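PDB 3V7D: cell division control protein 4 from Saccharomyces cerevisiae, which recognises phosphorylated target proteins such as the CDK inhibitor SIC1 and directs their ubiquitination as the substrate-binding subunit of an SCF ubiquitin ligase. Local coordinates for residues Ser123-Val135 with Trp437-Ala449. The protein carries 1 engineered substitution. Sequence-based numbering, arbitrary orientation.
Sequences SVITCLQFEDNYV and WSVNFKGKTLVAA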
ATOM      1  N   SER B 123     -23.855  -6.189 -22.561  1.00 54.42           N
ATOM      2  CA  SER B 123     -22.650  -5.400 -22.795  1.00 52.40           C
ATOM      3  C   SER B 123     -22.190  -4.655 -21.543  1.00 48.59           C
ATOM      4  O   SER B 123     -21.056  -4.183 -21.476  1.00 45.03           O
ATOM      5  CB  SER B 123     -22.863  -4.421 -23.951  1.00 57.01           C
ATOM      6  OG  SER B 123     -23.879  -3.486 -23.643  1.00 64.23           O
ATOM      7  N   VAL B 124     -23.067  -4.560 -20.551  1.00 48.40           N
ATOM      8  CA  VAL B 124     -22.739  -3.862 -19.314  1.00 49.24           C
ATOM      9  C   VAL B 124     -22.404  -4.836 -18.189  1.00 49.95           C
ATOM     10  O   VAL B 124     -23.187  -5.729 -17.874  1.00 55.46           O
ATOM     11  CB  VAL B 124     -23.898  -2.953 -18.850  1.00 51.60           C
ATOM     12  CG1 VAL B 124     -23.520  -2.228 -17.570  1.00 48.56           C
ATOM     13  CG2 VAL B 124     -24.268  -1.959 -19.941  1.00 54.08           C
ATOM     14  N   ILE B 125     -21.235  -4.657 -17.589  1.00 47.22           N
ATOM     15  CA  ILE B 125     -20.835  -5.440 -16.428  1.00 46.39           C
ATOM     16  C   ILE B 125     -21.067  -4.593 -15.184  1.00 45.58           C
ATOM     17  O   ILE B 125     -20.659  -3.434 -15.139  1.00 48.07           O
ATOM     18  CB  ILE B 125     -19.349  -5.836 -16.510  1.00 42.05           C
ATOM     19  CG1 ILE B 125     -19.058  -6.546 -17.832  1.00 50.05           C
ATOM     20  CG2 ILE B 125     -18.950  -6.696 -15.323  1.00 32.68           C
ATOM     21  CD1 ILE B 125     -19.979  -7.701 -18.116  1.00 51.83           C
ATOM     22  N   THR B 126     -21.718  -5.165 -14.176  1.00 37.74           N
ATOM     23  CA  THR B 126     -22.163  -4.380 -13.026  1.00 40.30           C
ATOM     24  C   THR B 126     -21.224  -4.457 -11.831  1.00 41.34           C
ATOM     25  O   THR B 126     -21.215  -3.567 -10.986  1.00 44.18           O
ATOM     26  CB  THR B 126     -23.562  -4.815 -12.561  1.00 45.36           C
ATOM     27  OG1 THR B 126     -23.515  -6.181 -12.126  1.00 48.27           O
ATOM     28  CG2 THR B 126     -24.564  -4.675 -13.697  1.00 42.66           C
ATOM     29  N   CYS B 127     -20.447  -5.528 -11.749  1.00 40.31           N
ATOM     30  CA  CYS B 127     -19.557  -5.708 -10.612  1.00 38.91           C
ATOM     31  C   CYS B 127     -18.417  -6.661 -10.927  1.00 38.23           C
ATOM     32  O   CYS B 127     -18.548  -7.558 -11.762  1.00 39.92           O
ATOM     33  CB  CYS B 127     -20.333  -6.175  -9.377  1.00 41.25           C
ATOM     34  SG  CYS B 127     -21.463  -7.564  -9.663  1.00 52.27           S
ATOM     35  N   LEU B 128     -17.293  -6.443 -10.256  1.00 39.82           N
ATOM     36  CA  LEU B 128     -16.092  -7.236 -10.465  1.00 39.17           C
ATOM     37  C   LEU B 128     -15.333  -7.393  -9.158  1.00 38.72           C
ATOM     38  O   LEU B 128     -15.162  -6.434  -8.407  1.00 34.86           O
ATOM     39  CB  LEU B 128     -15.190  -6.579 -11.515  1.00 31.39           C
ATOM     40  CG  LEU B 128     -13.924  -7.323 -11.961  1.00 34.65           C
ATOM     41  CD1 LEU B 128     -13.612  -7.014 -13.417  1.00 36.80           C
ATOM     42  CD2 LEU B 128     -12.722  -6.975 -11.089  1.00 29.54           C
ATOM     43  N   GLN B 129     -14.888  -8.617  -8.896  1.00 40.57           N
ATOM     44  CA  GLN B 129     -13.980  -8.898  -7.796  1.00 38.38           C
ATOM     45  C   GLN B 129     -12.706  -9.481  -8.380  1.00 38.99           C
ATOM     46  O   GLN B 129     -12.748 -10.216  -9.367  1.00 38.19           O
ATOM     47  CB  GLN B 129     -14.599  -9.899  -6.821  1.00 42.94           C
ATOM     48  CG  GLN B 129     -15.702  -9.335  -5.947  1.00 44.60           C
ATOM     49  CD  GLN B 129     -15.171  -8.422  -4.857  1.00 47.30           C
ATOM     50  OE1 GLN B 129     -14.838  -8.876  -3.760  1.00 52.27           O
ATOM     51  NE2 GLN B 129     -15.088  -7.128  -5.154  1.00 37.05           N
ATOM     52  N   PHE B 130     -11.574  -9.141  -7.777  1.00 36.57           N
ATOM     53  CA  PHE B 130     -10.291  -9.689  -8.189  1.00 32.19           C
ATOM     54  C   PHE B 130      -9.515 -10.072  -6.941  1.00 33.18           C
ATOM     55  O   PHE B 130      -8.923  -9.216  -6.288  1.00 30.44           O
ATOM     56  CB  PHE B 130      -9.506  -8.655  -8.998  1.00 28.14           C
ATOM     57  CG  PHE B 130      -8.167  -9.144  -9.477  1.00 29.86           C
ATOM     58  CD1 PHE B 130      -7.935 -10.495  -9.681  1.00 31.27           C
ATOM     59  CD2 PHE B 130      -7.137  -8.250  -9.718  1.00 33.60           C
ATOM     60  CE1 PHE B 130      -6.704 -10.944 -10.114  1.00 31.42           C
ATOM     61  CE2 PHE B 130      -5.903  -8.694 -10.154  1.00 31.76           C
ATOM     62  CZ  PHE B 130      -5.687 -10.044 -10.352  1.00 32.98           C
ATOM     63  N   GLU B 131      -9.548 -11.356  -6.599  1.00 32.77           N
ATOM     64  CA  GLU B 131      -8.850 -11.875  -5.423  1.00 40.24           C
ATOM     65  C   GLU B 131      -8.414 -13.309  -5.703  1.00 40.51           C
ATOM     66  O   GLU B 131      -9.049 -14.010  -6.495  1.00 37.38           O
ATOM     67  CB  GLU B 131      -9.768 -11.896  -4.189  1.00 44.76           C
ATOM     68  CG  GLU B 131     -10.517 -10.605  -3.867  1.00 49.88           C
ATOM     69  CD  GLU B 131      -9.610  -9.506  -3.344  1.00 51.21           C
ATOM     70  OE1 GLU B 131     -10.003  -8.324  -3.431  1.00 48.70           O
ATOM     71  OE2 GLU B 131      -8.507  -9.824  -2.846  1.00 48.98           O
ATOM     72  N   ASP B 132      -7.334 -13.735  -5.052  1.00 42.20           N
ATOM     73  CA  ASP B 132      -6.977 -15.148  -4.984  1.00 49.63           C
ATOM     74  C   ASP B 132      -6.829 -15.812  -6.346  1.00 55.28           C
ATOM     75  O   ASP B 132      -7.250 -16.959  -6.519  1.00 55.48           O
ATOM     76  CB  ASP B 132      -8.047 -15.909  -4.199  1.00 54.63           C
ATOM     77  CG  ASP B 132      -7.514 -16.534  -2.934  1.00 61.72           C
ATOM     78  OD1 ASP B 132      -6.292 -16.777  -2.860  1.00 67.19           O
ATOM     79  OD2 ASP B 132      -8.328 -16.790  -2.022  1.00 64.31           O
ATOM     80  N   ASN B 133      -6.269 -15.084  -7.308  1.00 49.10           N
ATOM     81  CA  ASN B 133      -6.099 -15.588  -8.670  1.00 47.67           C
ATOM     82  C   ASN B 133      -7.421 -15.846  -9.396  1.00 44.89           C
ATOM     83  O   ASN B 133      -7.453 -16.500 -10.437  1.00 45.40           O
ATOM     84  CB  ASN B 133      -5.201 -16.828  -8.677  1.00 49.19           C
ATOM     85  CG  ASN B 133      -3.899 -16.598  -7.935  1.00 53.03           C
ATOM     86  OD1 ASN B 133      -3.191 -15.621  -8.184  1.00 50.23           O
ATOM     87  ND2 ASN B 133      -3.584 -17.490  -7.004  1.00 54.98           N
ATOM     88  N   TYR B 134      -8.508 -15.323  -8.838  1.00 40.12           N
ATOM     89  CA  TYR B 134      -9.802 -15.353  -9.505  1.00 35.63           C
ATOM     90  C   TYR B 134     -10.191 -13.960  -9.964  1.00 37.30           C
ATOM     91  O   TYR B 134      -9.972 -12.976  -9.255  1.00 36.29           O
ATOM     92  CB  TYR B 134     -10.901 -15.852  -8.571  1.00 31.68           C
ATOM     93  CG  TYR B 134     -10.829 -17.306  -8.184  1.00 37.73           C
ATOM     94  CD1 TYR B 134     -10.835 -18.305  -9.150  1.00 41.02           C
ATOM     95  CD2 TYR B 134     -10.808 -17.683  -6.847  1.00 38.47           C
ATOM     96  CE1 TYR B 134     -10.788 -19.643  -8.793  1.00 43.24           C
ATOM     97  CE2 TYR B 134     -10.760 -19.014  -6.479  1.00 42.17           C
ATOM     98  CZ  TYR B 134     -10.752 -19.990  -7.454  1.00 47.38           C
ATOM     99  OH  TYR B 134     -10.706 -21.315  -7.082  1.00 47.92           O
ATOM    100  N   VAL B 135     -10.772 -13.877 -11.155  1.00 38.95           N
ATOM    101  CA  VAL B 135     -11.485 -12.676 -11.558  1.00 34.06           C
ATOM    102  C   VAL B 135     -12.944 -13.071 -11.664  1.00 33.75           C
ATOM    103  O   VAL B 135     -13.284 -14.059 -12.320  1.00 37.59           O
ATOM    104  CB  VAL B 135     -11.003 -12.108 -12.903  1.00 37.42           C
ATOM    105  CG1 VAL B 135     -11.689 -10.771 -13.179  1.00 33.60           C
ATOM    106  CG2 VAL B 135      -9.496 -11.939 -12.898  1.00 38.81           C
ATOM    107  N   TRP B 437     -16.162  -0.654 -17.528  1.00 29.80           N
ATOM    108  CA  TRP B 437     -17.160  -0.844 -16.484  1.00 29.48           C
ATOM    109  C   TRP B 437     -16.527  -1.031 -15.111  1.00 32.80           C
ATOM    110  O   TRP B 437     -17.038  -0.537 -14.111  1.00 34.77           O
ATOM    111  CB  TRP B 437     -18.082  -2.020 -16.816  1.00 33.55           C
ATOM    112  CG  TRP B 437     -18.861  -1.818 -18.084  1.00 42.50           C
ATOM    113  CD1 TRP B 437     -18.856  -2.619 -19.190  1.00 44.86           C
ATOM    114  CD2 TRP B 437     -19.746  -0.729 -18.382  1.00 40.38           C
ATOM    115  NE1 TRP B 437     -19.690  -2.102 -20.152  1.00 44.28           N
ATOM    116  CE2 TRP B 437     -20.244  -0.941 -19.682  1.00 42.29           C
ATOM    117  CE3 TRP B 437     -20.166   0.402 -17.674  1.00 43.10           C
ATOM    118  CZ2 TRP B 437     -21.142  -0.066 -20.288  1.00 45.55           C
ATOM    119  CZ3 TRP B 437     -21.057   1.271 -18.278  1.00 46.62           C
ATOM    120  CH2 TRP B 437     -21.536   1.032 -19.572  1.00 41.50           C
ATOM    121  N   SER B 438     -15.408  -1.740 -15.066  1.00 31.47           N
ATOM    122  CA  SER B 438     -14.759  -2.011 -13.795  1.00 33.76           C
ATOM    123  C   SER B 438     -13.278  -2.284 -14.000  1.00 34.78           C
ATOM    124  O   SER B 438     -12.896  -2.997 -14.924  1.00 36.03           O
ATOM    125  CB  SER B 438     -15.427  -3.199 -13.102  1.00 37.44           C
ATOM    126  OG  SER B 438     -14.908  -3.377 -11.799  1.00 49.56           O
ATOM    127  N   VAL B 439     -12.449  -1.702 -13.141  1.00 29.09           N
ATOM    128  CA  VAL B 439     -11.013  -1.917 -13.210  1.00 29.57           C
ATOM    129  C   VAL B 439     -10.457  -2.259 -11.823  1.00 30.24           C
ATOM    130  O   VAL B 439     -10.916  -1.742 -10.805  1.00 32.94           O
ATOM    131  CB  VAL B 439     -10.270  -0.700 -13.840  1.00 28.11           C
ATOM    132  CG1 VAL B 439     -10.146   0.452 -12.847  1.00 26.91           C
ATOM    133  CG2 VAL B 439      -8.901  -1.112 -14.319  1.00 26.29           C
ATOM    134  N   ASN B 440      -9.480  -3.154 -11.798  1.00 26.40           N
ATOM    135  CA  ASN B 440      -8.889  -3.626 -10.552  1.00 29.11           C
ATOM    136  C   ASN B 440      -7.488  -4.118 -10.871  1.00 31.27           C
ATOM    137  O   ASN B 440      -7.266  -4.742 -11.911  1.00 32.75           O
ATOM    138  CB  ASN B 440      -9.738  -4.766  -9.974  1.00 23.82           C
ATOM    139  CG  ASN B 440      -9.398  -5.087  -8.519  1.00 32.83           C
ATOM    140  OD1 ASN B 440      -8.231  -5.219  -8.152  1.00 32.56           O
ATOM    141  ND2 ASN B 440     -10.430  -5.220  -7.684  1.00 30.33           N
ATOM    142  N   PHE B 441      -6.531  -3.824 -10.001  1.00 32.03           N
ATOM    143  CA  PHE B 441      -5.191  -4.359 -10.208  1.00 30.48           C
ATOM    144  C   PHE B 441      -4.499  -4.726  -8.906  1.00 33.18           C
ATOM    145  O   PHE B 441      -4.795  -4.170  -7.851  1.00 33.89           O
ATOM    146  CB  PHE B 441      -4.324  -3.402 -11.044  1.00 28.54           C
ATOM    147  CG  PHE B 441      -3.965  -2.119 -10.341  1.00 30.65           C
ATOM    148  CD1 PHE B 441      -2.866  -2.057  -9.491  1.00 29.63           C
ATOM    149  CD2 PHE B 441      -4.710  -0.971 -10.548  1.00 29.09           C
ATOM    150  CE1 PHE B 441      -2.531  -0.876  -8.849  1.00 29.02           C
ATOM    151  CE2 PHE B 441      -4.380   0.216  -9.910  1.00 27.11           C
ATOM    152  CZ  PHE B 441      -3.290   0.262  -9.059  1.00 31.15           C
ATOM    153  N   LYS B 442      -3.577  -5.676  -9.002  1.00 35.00           N
ATOM    154  CA  LYS B 442      -2.713  -6.028  -7.889  1.00 41.01           C
ATOM    155  C   LYS B 442      -1.403  -6.548  -8.454  1.00 37.87           C
ATOM    156  O   LYS B 442      -1.391  -7.496  -9.244  1.00 35.66           O
ATOM    157  CB  LYS B 442      -3.361  -7.083  -6.986  1.00 48.87           C
ATOM    158  CG  LYS B 442      -2.664  -7.227  -5.636  1.00 61.05           C
ATOM    159  CD  LYS B 442      -3.328  -8.264  -4.733  1.00 73.17           C
ATOM    160  CE  LYS B 442      -3.020  -9.691  -5.174  1.00 80.72           C
ATOM    161  NZ  LYS B 442      -3.381 -10.697  -4.128  1.00 82.22           N
ATOM    162  N   GLY B 443      -0.306  -5.913  -8.062  1.00 33.31           N
ATOM    163  CA  GLY B 443       1.009  -6.309  -8.531  1.00 34.09           C
ATOM    164  C   GLY B 443       1.153  -6.258 -10.042  1.00 34.29           C
ATOM    165  O   GLY B 443       1.005  -5.205 -10.662  1.00 33.18           O
ATOM    166  N   LYS B 444       1.432  -7.412 -10.636  1.00 33.50           N
ATOM    167  CA  LYS B 444       1.741  -7.498 -12.058  1.00 36.09           C
ATOM    168  C   LYS B 444       0.493  -7.586 -12.932  1.00 36.62           C
ATOM    169  O   LYS B 444       0.587  -7.544 -14.159  1.00 35.54           O
ATOM    170  CB  LYS B 444       2.614  -8.724 -12.321  1.00 37.75           C
ATOM    171  CG  LYS B 444       1.993 -10.022 -11.815  1.00 47.16           C
ATOM    172  CD  LYS B 444       2.870 -11.231 -12.102  1.00 57.36           C
ATOM    173  CE  LYS B 444       2.491 -11.882 -13.422  1.00 72.03           C
ATOM    174  NZ  LYS B 444       3.553 -12.799 -13.899  1.00 78.82           N
ATOM    175  N   THR B 445      -0.669  -7.717 -12.301  1.00 29.59           N
ATOM    176  CA  THR B 445      -1.891  -8.008 -13.038  1.00 29.83           C
ATOM    177  C   THR B 445      -2.917  -6.891 -12.934  1.00 32.17           C
ATOM    178  O   THR B 445      -3.280  -6.459 -11.838  1.00 32.22           O
ATOM    179  CB  THR B 445      -2.537  -9.321 -12.561  1.00 31.01           C
ATOM    180  OG1 THR B 445      -1.573 -10.380 -12.623  1.00 33.24           O
ATOM    181  CG2 THR B 445      -3.738  -9.674 -13.433  1.00 27.72           C
ATOM    182  N   LEU B 446      -3.380  -6.436 -14.093  1.00 26.94           N
ATOM    183  CA  LEU B 446      -4.426  -5.427 -14.182  1.00 26.95           C
ATOM    184  C   LEU B 446      -5.605  -6.023 -14.954  1.00 32.05           C
ATOM    185  O   LEU B 446      -5.429  -6.562 -16.049  1.00 36.50           O
ATOM    186  CB  LEU B 446      -3.876  -4.180 -14.883  1.00 24.84           C
ATOM    187  CG  LEU B 446      -4.811  -3.132 -15.499  1.00 33.63           C
ATOM    188  CD1 LEU B 446      -5.674  -2.479 -14.454  1.00 26.68           C
ATOM    189  CD2 LEU B 446      -4.003  -2.068 -16.239  1.00 33.73           C
ATOM    190  N   VAL B 447      -6.802  -5.962 -14.377  1.00 30.85           N
ATOM    191  CA  VAL B 447      -7.981  -6.484 -15.064  1.00 29.11           C
ATOM    192  C   VAL B 447      -9.051  -5.418 -15.269  1.00 32.36           C
ATOM    193  O   VAL B 447      -9.241  -4.541 -14.423  1.00 33.12           O
ATOM    194  CB  VAL B 447      -8.596  -7.717 -14.352  1.00 28.08           C
ATOM    195  CG1 VAL B 447      -7.565  -8.831 -14.228  1.00 30.22           C
ATOM    196  CG2 VAL B 447      -9.163  -7.343 -12.983  1.00 30.19           C
ATOM    197  N   ALA B 448      -9.749  -5.498 -16.397  1.00 32.22           N
ATOM    198  CA  ALA B 448     -10.824  -4.557 -16.692  1.00 30.10           C
ATOM    199  C   ALA B 448     -11.982  -5.199 -17.448  1.00 32.88           C
ATOM    200  O   ALA B 448     -11.786  -5.891 -18.450  1.00 35.30           O
ATOM    201  CB  ALA B 448     -10.292  -3.349 -17.456  1.00 23.33           C
ATOM    202  N   ALA B 449     -13.188  -4.964 -16.943  1.00 29.38           N
ATOM    203  CA  ALA B 449     -14.412  -5.349 -17.629  1.00 29.77           C
ATOM    204  C   ALA B 449     -14.802  -4.194 -18.539  1.00 33.26           C
ATOM    205  O   ALA B 449     -15.034  -3.077 -18.072  1.00 34.61           O
ATOM    206  CB  ALA B 449     -15.509  -5.624 -16.627  1.00 28.64           C
TER
HETATM  207  O   HOH W   1     -13.250  -4.580  -7.954  1.00 35.39           O
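Strand 125-131 runs nearly parallel to strand 437-442, their axes 16° apart and 6.5 Å at closest approach, and antiparallel to 445-449, the hairpin partner of 437-442. At one end the Trp-437 ring carries Val-124 over a face, with Val-124 CG1 above its centre and Val-124 CG2 3.7 Å from Trp-437 CZ2. Its indole N-H makes a weak, bent hydrogen bond to the backbone carbonyl, Trp-437 NE1 to Ser-123 O at 2.8 Å. Val-124 and Trp-437 both pack on a polar side chain of the bound peptide; an alanine in place of the tryptophan would probably leave Val-124 without its flat support and open a gap beside the peptide. Strands 125-131 and 437-442 are the innermost strands of neighbouring blades of the WD40 beta-propeller, the first in repeat WD 1, the second in the blade shared by 113-118 and the C-terminal strands. Between the blades, Leu-128 CD2 lies 4.0 Å from Val-447 CG2, while Ser-438 OG presses on Leu-128 CB. Phe-130, its CG anti to the backbone N (chi1 -179°), reaches across to Val-447 and Thr-445, with Phe-130 CZ 3.7 Å from Thr-445 CG2; the Asn-440 amide stands 83° to the ring, OD1 at its edge. One water bridges Leu-128 O and Asn-440 ND2.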